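Local coordinates for glycoside hydrolase family protein (Novosphingobium sp. PP1Y, PDB 6Q2F) that probably hydrolyses terminal alpha-L-rhamnose residues from rhamnose-containing glycosides, as an alpha-L-rhamnosidase of the glycoside hydrolases, at residues K658-K661 with R662-D665; D665-V669 with T670-R674; L954-D957 with G958-V962. One frame throughout, in Å; residues are numbered along the deposited sequence.

Interaction 1 (K658-K661 with R662-D665); sequences KDLK and RFID
Lys661 and Asp665 face each other one turn apart on helix 657-670, the helix between strands 642-649 and 674-677 in a beta-alpha-beta unit. With chi1 at -173° the Lys661 chain leaves opposite its amide nitrogen, runs straight and bends at its last torsion, which brings NZ to Asp665 OD2 at 2.5 Å, a very short salt bridge. In the backbone, Asp665 N bonds to Lys661 O at 2.9 Å. This side is tightly packed: NZ also bonds to Tyr717 OH and probably to Asp959 O, and Asp665 OD1 shares the Tyr717 hydroxyl. On another buried face, Leu660 CD2 meets the Phe663 ring edge, in its plane, 4.0 Å from Phe663 CD2, beside Met646.

Water fills the looser part. One molecule links Lys658 O to Arg662 N where the helix kinks, and another joins Asp659 O, 2.8 Å away, to Arg662 NH1 by a weak bond. Arg662 itself is held: Phe663 CE1 sits over the centre of its guanidinium, and Phe612 gives a carbonyl bond to NH2 and a cation-pi contact. A methionine in place of Lys661 would probably leave the buried Asp665 carboxylate without its countercharge. The ammonium, set among oxygens, is likely to favour an ionised Asp665.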
loop_
_atom_site.group_PDB
_atom_site.type_symbol
_atom_site.label_atom_id
_atom_site.label_comp_id
_atom_site.label_asym_id
_atom_site.label_seq_id
_atom_site.Cartn_x
_atom_site.Cartn_y
_atom_site.Cartn_z
ATOM N N LYS A 658 -4.748 -22.439 9.420
ATOM C CA LYS A 658 -5.287 -23.084 8.243
ATOM C C LYS A 658 -5.963 -22.051 7.346
ATOM O O LYS A 658 -5.943 -22.176 6.171
ATOM C CB LYS A 658 -6.192 -24.279 8.591
ATOM C CG LYS A 658 -7.667 -23.992 8.654
ATOM C CD LYS A 658 -8.448 -25.065 9.388
ATOM C CE LYS A 658 -8.282 -26.453 8.778
ATOM N NZ LYS A 658 -9.413 -27.379 8.979
ATOM N N ASP A 659 -6.551 -21.033 7.930
ATOM C CA ASP A 659 -7.203 -19.983 7.158
ATOM C C ASP A 659 -6.236 -18.926 6.661
ATOM O O ASP A 659 -6.591 -18.150 5.767
ATOM C CB ASP A 659 -8.261 -19.283 8.000
ATOM C CG ASP A 659 -9.267 -20.247 8.568
ATOM O OD1 ASP A 659 -10.024 -20.809 7.758
ATOM O OD2 ASP A 659 -9.287 -20.427 9.800
ATOM N N LEU A 660 -5.048 -18.840 7.247
ATOM C CA LEU A 660 -4.151 -17.749 6.923
ATOM C C LEU A 660 -3.097 -18.123 5.901
ATOM O O LEU A 660 -2.479 -17.228 5.330
ATOM C CB LEU A 660 -3.466 -17.247 8.194
ATOM C CG LEU A 660 -4.436 -16.790 9.284
ATOM C CD1 LEU A 660 -3.672 -16.433 10.563
ATOM C CD2 LEU A 660 -5.248 -15.597 8.786
ATOM N N LYS A 661 -2.874 -19.409 5.661
ATOM C CA LYS A 661 -1.711 -19.831 4.886
ATOM C C LYS A 661 -1.703 -19.196 3.499
ATOM O O LYS A 661 -0.677 -18.665 3.053
ATOM C CB LYS A 661 -1.686 -21.355 4.772
ATOM C CG LYS A 661 -0.444 -21.925 4.145
ATOM C CD LYS A 661 -0.684 -23.403 3.833
ATOM C CE LYS A 661 0.507 -24.060 3.153
ATOM N NZ LYS A 661 0.937 -23.375 1.878
ATOM N N ARG A 662 -2.843 -19.246 2.800
ATOM C CA ARG A 662 -2.931 -18.689 1.454
ATOM C C ARG A 662 -2.615 -17.193 1.424
ATOM O O ARG A 662 -2.148 -16.688 0.395
ATOM C CB ARG A 662 -4.326 -18.936 0.876
ATOM C CG ARG A 662 -5.449 -18.468 1.785
ATOM C CD ARG A 662 -6.833 -18.961 1.331
ATOM N NE ARG A 662 -7.420 -17.933 0.498
ATOM C CZ ARG A 662 -8.470 -17.189 0.815
ATOM N NH1 ARG A 662 -9.128 -17.379 1.949
ATOM N NH2 ARG A 662 -8.868 -16.257 -0.040
ATOM N N PHE A 663 -2.867 -16.458 2.524
ATOM C CA PHE A 663 -2.554 -15.023 2.520
ATOM C C PHE A 663 -1.040 -14.803 2.571
ATOM O O PHE A 663 -0.481 -14.093 1.732
ATOM C CB PHE A 663 -3.255 -14.300 3.682
ATOM C CG PHE A 663 -4.742 -14.484 3.702
ATOM C CD1 PHE A 663 -5.470 -14.365 2.530
ATOM C CD2 PHE A 663 -5.411 -14.782 4.883
ATOM C CE1 PHE A 663 -6.844 -14.560 2.522
ATOM C CE2 PHE A 663 -6.793 -14.974 4.891
ATOM C CZ PHE A 663 -7.513 -14.868 3.709
ATOM N N ILE A 664 -0.353 -15.464 3.516
ATOM C CA ILE A 664 1.090 -15.291 3.687
ATOM C C ILE A 664 1.846 -15.854 2.497
ATOM O O ILE A 664 2.917 -15.356 2.145
ATOM C CB ILE A 664 1.559 -15.937 5.008
ATOM C CG1 ILE A 664 2.763 -15.178 5.568
ATOM C CG2 ILE A 664 1.831 -17.443 4.871
ATOM C CD1 ILE A 664 2.368 -13.837 6.205
ATOM N N ASP A 665 1.324 -16.925 1.886
ATOM C CA ASP A 665 1.931 -17.458 0.671
ATOM C C ASP A 665 1.818 -16.454 -0.470
ATOM O O ASP A 665 2.744 -16.305 -1.272
ATOM C CB ASP A 665 1.288 -18.807 0.304
ATOM C CG ASP A 665 1.607 -19.916 1.323
ATOM O OD1 ASP A 665 2.476 -19.722 2.203
ATOM O OD2 ASP A 665 0.993 -21.001 1.250
HETATM O O HOH W 1 -5.233 -20.940 3.686
HETATM O O HOH W 2 -9.166 -17.861 4.734
#

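Interaction 2 (D665-V669 with T670-R674)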
loop_
_atom_site.group_PDB
_atom_site.type_symbol
_atom_site.label_atom_id
_atom_site.label_comp_id
_atom_site.label_asym_id
_atom_site.label_seq_id
_atom_site.Cartn_x
_atom_site.Cartn_y
_atom_site.Cartn_z
ATOM N N ASP A 665 1.324 -16.925 1.886
ATOM C CA ASP A 665 1.931 -17.458 0.671
ATOM C C ASP A 665 1.818 -16.454 -0.470
ATOM O O ASP A 665 2.744 -16.305 -1.272
ATOM C CB ASP A 665 1.288 -18.807 0.304
ATOM C CG ASP A 665 1.607 -19.916 1.323
ATOM O OD1 ASP A 665 2.476 -19.722 2.203
ATOM O OD2 ASP A 665 0.993 -21.001 1.250
ATOM N N LEU A 666 0.709 -15.720 -0.537
ATOM C CA LEU A 666 0.582 -14.690 -1.557
ATOM C C LEU A 666 1.579 -13.555 -1.315
ATOM O O LEU A 666 2.197 -13.055 -2.257
ATOM C CB LEU A 666 -0.860 -14.176 -1.593
ATOM C CG LEU A 666 -1.056 -12.980 -2.535
ATOM C CD1 LEU A 666 -0.768 -13.391 -4.014
ATOM C CD2 LEU A 666 -2.466 -12.394 -2.400
ATOM N N GLU A 667 1.771 -13.154 -0.054
ATOM C CA GLU A 667 2.796 -12.161 0.250
ATOM C C GLU A 667 4.178 -12.674 -0.131
ATOM O O GLU A 667 4.995 -11.943 -0.713
ATOM C CB GLU A 667 2.769 -11.822 1.732
ATOM C CG GLU A 667 1.499 -11.138 2.182
ATOM C CD GLU A 667 1.520 -10.874 3.663
ATOM O OE1 GLU A 667 2.611 -10.605 4.204
ATOM O OE2 GLU A 667 0.445 -10.949 4.279
ATOM N N PHE A 668 4.462 -13.932 0.215
ATOM C CA PHE A 668 5.761 -14.514 -0.093
ATOM C C PHE A 668 6.029 -14.507 -1.600
ATOM O O PHE A 668 7.088 -14.057 -2.044
ATOM C CB PHE A 668 5.828 -15.927 0.473
ATOM C CG PHE A 668 6.051 -15.974 1.970
ATOM C CD1 PHE A 668 6.879 -15.052 2.590
ATOM C CD2 PHE A 668 5.451 -16.952 2.746
ATOM C CE1 PHE A 668 7.110 -15.098 3.944
ATOM C CE2 PHE A 668 5.655 -16.994 4.119
ATOM C CZ PHE A 668 6.494 -16.069 4.717
ATOM N N VAL A 669 5.069 -14.983 -2.405
ATOM C CA VAL A 669 5.324 -15.128 -3.837
ATOM C C VAL A 669 5.325 -13.771 -4.547
ATOM O O VAL A 669 5.832 -13.662 -5.667
ATOM C CB VAL A 669 4.304 -16.099 -4.461
ATOM C CG1 VAL A 669 2.973 -15.394 -4.772
ATOM C CG2 VAL A 669 4.900 -16.770 -5.706
ATOM N N THR A 670 4.834 -12.702 -3.893
ATOM C CA THR A 670 4.927 -11.367 -4.466
ATOM C C THR A 670 6.238 -10.672 -4.127
ATOM O O THR A 670 6.562 -9.656 -4.752
ATOM C CB THR A 670 3.747 -10.520 -4.001
ATOM O OG1 THR A 670 2.541 -11.263 -4.202
ATOM C CG2 THR A 670 3.649 -9.193 -4.820
ATOM N N GLY A 671 7.014 -11.196 -3.176
ATOM C CA GLY A 671 8.309 -10.621 -2.834
ATOM C C GLY A 671 8.473 -10.254 -1.372
ATOM O O GLY A 671 9.562 -9.824 -0.971
ATOM N N VAL A 672 7.440 -10.387 -0.544
ATOM C CA VAL A 672 7.597 -10.146 0.882
ATOM C C VAL A 672 8.461 -11.240 1.493
ATOM O O VAL A 672 8.311 -12.432 1.178
ATOM C CB VAL A 672 6.221 -10.085 1.556
ATOM C CG1 VAL A 672 6.372 -9.974 3.081
ATOM C CG2 VAL A 672 5.421 -8.916 0.976
ATOM N N ASN A 673 9.394 -10.840 2.364
ATOM C CA ASN A 673 10.150 -11.820 3.134
ATOM C C ASN A 673 10.321 -11.406 4.591
ATOM O O ASN A 673 11.176 -11.964 5.281
ATOM C CB ASN A 673 11.530 -12.073 2.470
ATOM C CG ASN A 673 12.329 -10.802 2.289
ATOM O OD1 ASN A 673 12.172 -9.836 3.037
ATOM N ND2 ASN A 673 13.209 -10.798 1.301
ATOM N N ARG A 674 9.578 -10.414 5.067
ATOM C CA ARG A 674 9.494 -10.119 6.501
ATOM C C ARG A 674 8.063 -9.724 6.813
ATOM O O ARG A 674 7.715 -8.534 6.809
ATOM C CB ARG A 674 10.458 -9.006 6.925
ATOM C CG ARG A 674 10.244 -8.572 8.375
ATOM C CD ARG A 674 11.401 -7.797 8.925
ATOM N NE ARG A 674 12.600 -8.620 9.068
ATOM C CZ ARG A 674 13.773 -8.158 9.487
ATOM N NH1 ARG A 674 13.910 -6.874 9.807
ATOM N NH2 ARG A 674 14.806 -8.976 9.580
HETATM O O HOH W 3 9.548 -13.322 -1.269
#
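Val672 and Gly671 fold back onto Glu667 and Phe668 in a Schellman motif, which ends helix 657-670 before strand 674-677. Backbone bonds define it. Val672 N reaches Glu667 O at 2.9 Å and Gly671 N reaches Phe668 O at 3.1 Å, the latter donor standing well above the carbonyl plane. Glu667 O also takes weak bonds from Gly671 N and Thr670 N. Gly671 turns the chain with a positive phi of 124°, where a side chain would be jammed against the preceding carbonyl oxygen.

One side-chain hydroxyl joins this network. Thr670 OG1 sits anti to its own carbonyl carbon (chi1 -49°), turned back along the helix, and donates to Leu666 O at 2.7 Å; Thr670 N adds a weak bond to the same oxygen. Leu666 CD1 runs alongside, 3.9 Å from Thr670 OG1.

Apolar packing comes from Val672, whose CB lies 3.9 Å from Glu667 CB as the two side chains pass at a slant. Met626 of helix 620-636 covers Glu667, Thr670 and Val672, while Glu667 OE1 bonds to Ser645 OG. Phe668 packs on helix 712-726 through Ile718 and Leu725.

Water and C-H contacts complete the cap. One water donates to both Phe668 O and Val672 O. The Val672 oxygen also receives a nearly straight C-H contact from Phe668 CA, and Val672 O lies at the edge of the Phe668 ring, in its plane, 3.3 Å from Phe668 CD1.

Interaction 3 (L954-D957 with G958-V962); sequences LHLD and GDEAV
Asp957 and Glu960 close a type II beta turn that joins strands 949-956 and 961-967, each of which pairs with other strands of their sheet. Two bonds hold its ends. Asp957 N points almost straight at Glu960 OE1, 2.8 Å away, meeting the anti lone pair of that oxygen; Glu960 N returns a bond of 2.9 Å to Asp957 O from above the carbonyl plane. Glu960 can reach back because its chain is extended, with CG opposite the backbone N (chi1 -175°). The turn carbonyl Asp957 O has a further donor in Asn909 ND2.

The carboxylates sit close. Asp957 OD2 lies 3.5 Å from Glu960 OE1, the two planes 29° apart, and this proximity would tend to raise the proton affinity of one or both groups. His955 NE2 makes a weak bond to Asp957 OD1, which lies in the plane of the imidazole at its edge. At the outer corner, Asp959 turns away to form a salt bridge with Arg614.

Packing follows on the strand side of the turn. The Leu956 side chain runs roughly perpendicular to that of Glu960, beside Ile892. One methyl group serves both neighbours: Leu956 CD2 is 3.9 Å from Glu960 CD and 3.9 Å from Val962 CG1.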
loop_
_atom_site.group_PDB
_atom_site.type_symbol
_atom_site.label_atom_id
_atom_site.label_comp_id
_atom_site.label_asym_id
_atom_site.label_seq_id
_atom_site.Cartn_x
_atom_site.Cartn_y
_atom_site.Cartn_z
ATOM N N LEU A 954 6.312 -32.719 -10.059
ATOM C CA LEU A 954 5.887 -32.216 -8.762
ATOM C C LEU A 954 4.429 -32.551 -8.530
ATOM O O LEU A 954 3.597 -32.412 -9.432
ATOM C CB LEU A 954 6.063 -30.696 -8.645
ATOM C CG LEU A 954 7.476 -30.142 -8.502
ATOM C CD1 LEU A 954 7.372 -28.647 -8.349
ATOM C CD2 LEU A 954 8.168 -30.749 -7.294
ATOM N N HIS A 955 4.126 -32.979 -7.318
ATOM C CA HIS A 955 2.753 -33.006 -6.855
ATOM C C HIS A 955 2.589 -31.857 -5.883
ATOM O O HIS A 955 3.388 -31.706 -4.956
ATOM C CB HIS A 955 2.380 -34.319 -6.171
ATOM C CG HIS A 955 0.990 -34.303 -5.627
ATOM N ND1 HIS A 955 -0.109 -34.605 -6.402
ATOM C CD2 HIS A 955 0.510 -33.945 -4.411
ATOM C CE1 HIS A 955 -1.203 -34.479 -5.672
ATOM N NE2 HIS A 955 -0.856 -34.077 -4.462
ATOM N N LEU A 956 1.565 -31.050 -6.095
ATOM C CA LEU A 956 1.278 -29.931 -5.215
ATOM C C LEU A 956 -0.125 -30.109 -4.655
ATOM O O LEU A 956 -1.090 -30.205 -5.419
ATOM C CB LEU A 956 1.413 -28.608 -5.971
ATOM C CG LEU A 956 2.853 -28.249 -6.353
ATOM C CD1 LEU A 956 2.897 -26.992 -7.227
ATOM C CD2 LEU A 956 3.680 -28.057 -5.093
ATOM N N ASP A 957 -0.234 -30.184 -3.333
ATOM C CA ASP A 957 -1.556 -30.161 -2.731
ATOM C C ASP A 957 -2.202 -28.805 -2.999
ATOM O O ASP A 957 -1.534 -27.832 -3.373
ATOM C CB ASP A 957 -1.480 -30.416 -1.223
ATOM C CG ASP A 957 -0.844 -31.744 -0.880
ATOM O OD1 ASP A 957 -1.157 -32.746 -1.570
ATOM O OD2 ASP A 957 -0.039 -31.784 0.079
ATOM N N GLY A 958 -3.518 -28.743 -2.808
ATOM C CA GLY A 958 -4.187 -27.458 -2.887
ATOM C C GLY A 958 -3.534 -26.440 -1.966
ATOM O O GLY A 958 -3.262 -26.739 -0.799
ATOM N N ASP A 959 -3.238 -25.252 -2.487
ATOM C CA ASP A 959 -2.589 -24.184 -1.723
ATOM C C ASP A 959 -1.214 -24.588 -1.190
ATOM O O ASP A 959 -0.675 -23.924 -0.300
ATOM C CB ASP A 959 -3.461 -23.699 -0.556
ATOM C CG ASP A 959 -4.763 -23.078 -1.010
ATOM O OD1 ASP A 959 -4.811 -22.494 -2.111
ATOM O OD2 ASP A 959 -5.748 -23.161 -0.240
ATOM N N GLU A 960 -0.616 -25.665 -1.688
ATOM C CA GLU A 960 0.720 -25.993 -1.220
ATOM C C GLU A 960 1.727 -24.957 -1.710
ATOM O O GLU A 960 1.662 -24.475 -2.847
ATOM C CB GLU A 960 1.167 -27.380 -1.674
ATOM C CG GLU A 960 2.529 -27.752 -1.068
ATOM C CD GLU A 960 2.961 -29.167 -1.394
ATOM O OE1 GLU A 960 2.146 -29.905 -1.975
ATOM O OE2 GLU A 960 4.114 -29.524 -1.075
ATOM N N ALA A 961 2.649 -24.613 -0.825
ATOM C CA ALA A 961 3.810 -23.805 -1.120
ATOM C C ALA A 961 5.039 -24.646 -0.834
ATOM O O ALA A 961 5.087 -25.345 0.176
ATOM C CB ALA A 961 3.822 -22.530 -0.260
ATOM N N VAL A 962 6.045 -24.570 -1.702
ATOM C CA VAL A 962 7.213 -25.416 -1.518
ATOM C C VAL A 962 8.418 -24.755 -2.156
ATOM O O VAL A 962 8.299 -23.981 -3.107
ATOM C CB VAL A 962 6.974 -26.832 -2.095
ATOM C CG1 VAL A 962 7.045 -26.816 -3.624
ATOM C CG2 VAL A 962 7.953 -27.837 -1.490
#

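Interactions 1 and 2 are successive pieces of helix 657-670, their centres about 11 Å apart and Asp665 common to both: one covers its first turns, the other its C-terminal cap. Interaction 3, centred about 13 Å from interaction 1, belongs to the antiparallel sheet that holds strands 949-956 and 961-967. Lys661 NZ probably donates to Asp959 O at 2.8 Å, tying the helix to the turn between those strands. Asp665 OD2 packs against Ala961 CB at 3.6 Å. The Glu667 side chain is about 12 Å from the bound sodium ion, which is held by Asp503, Ser504, Glu583, Glu586 and Glu644, too far to be a ligand; its partner Ser645 follows Glu644.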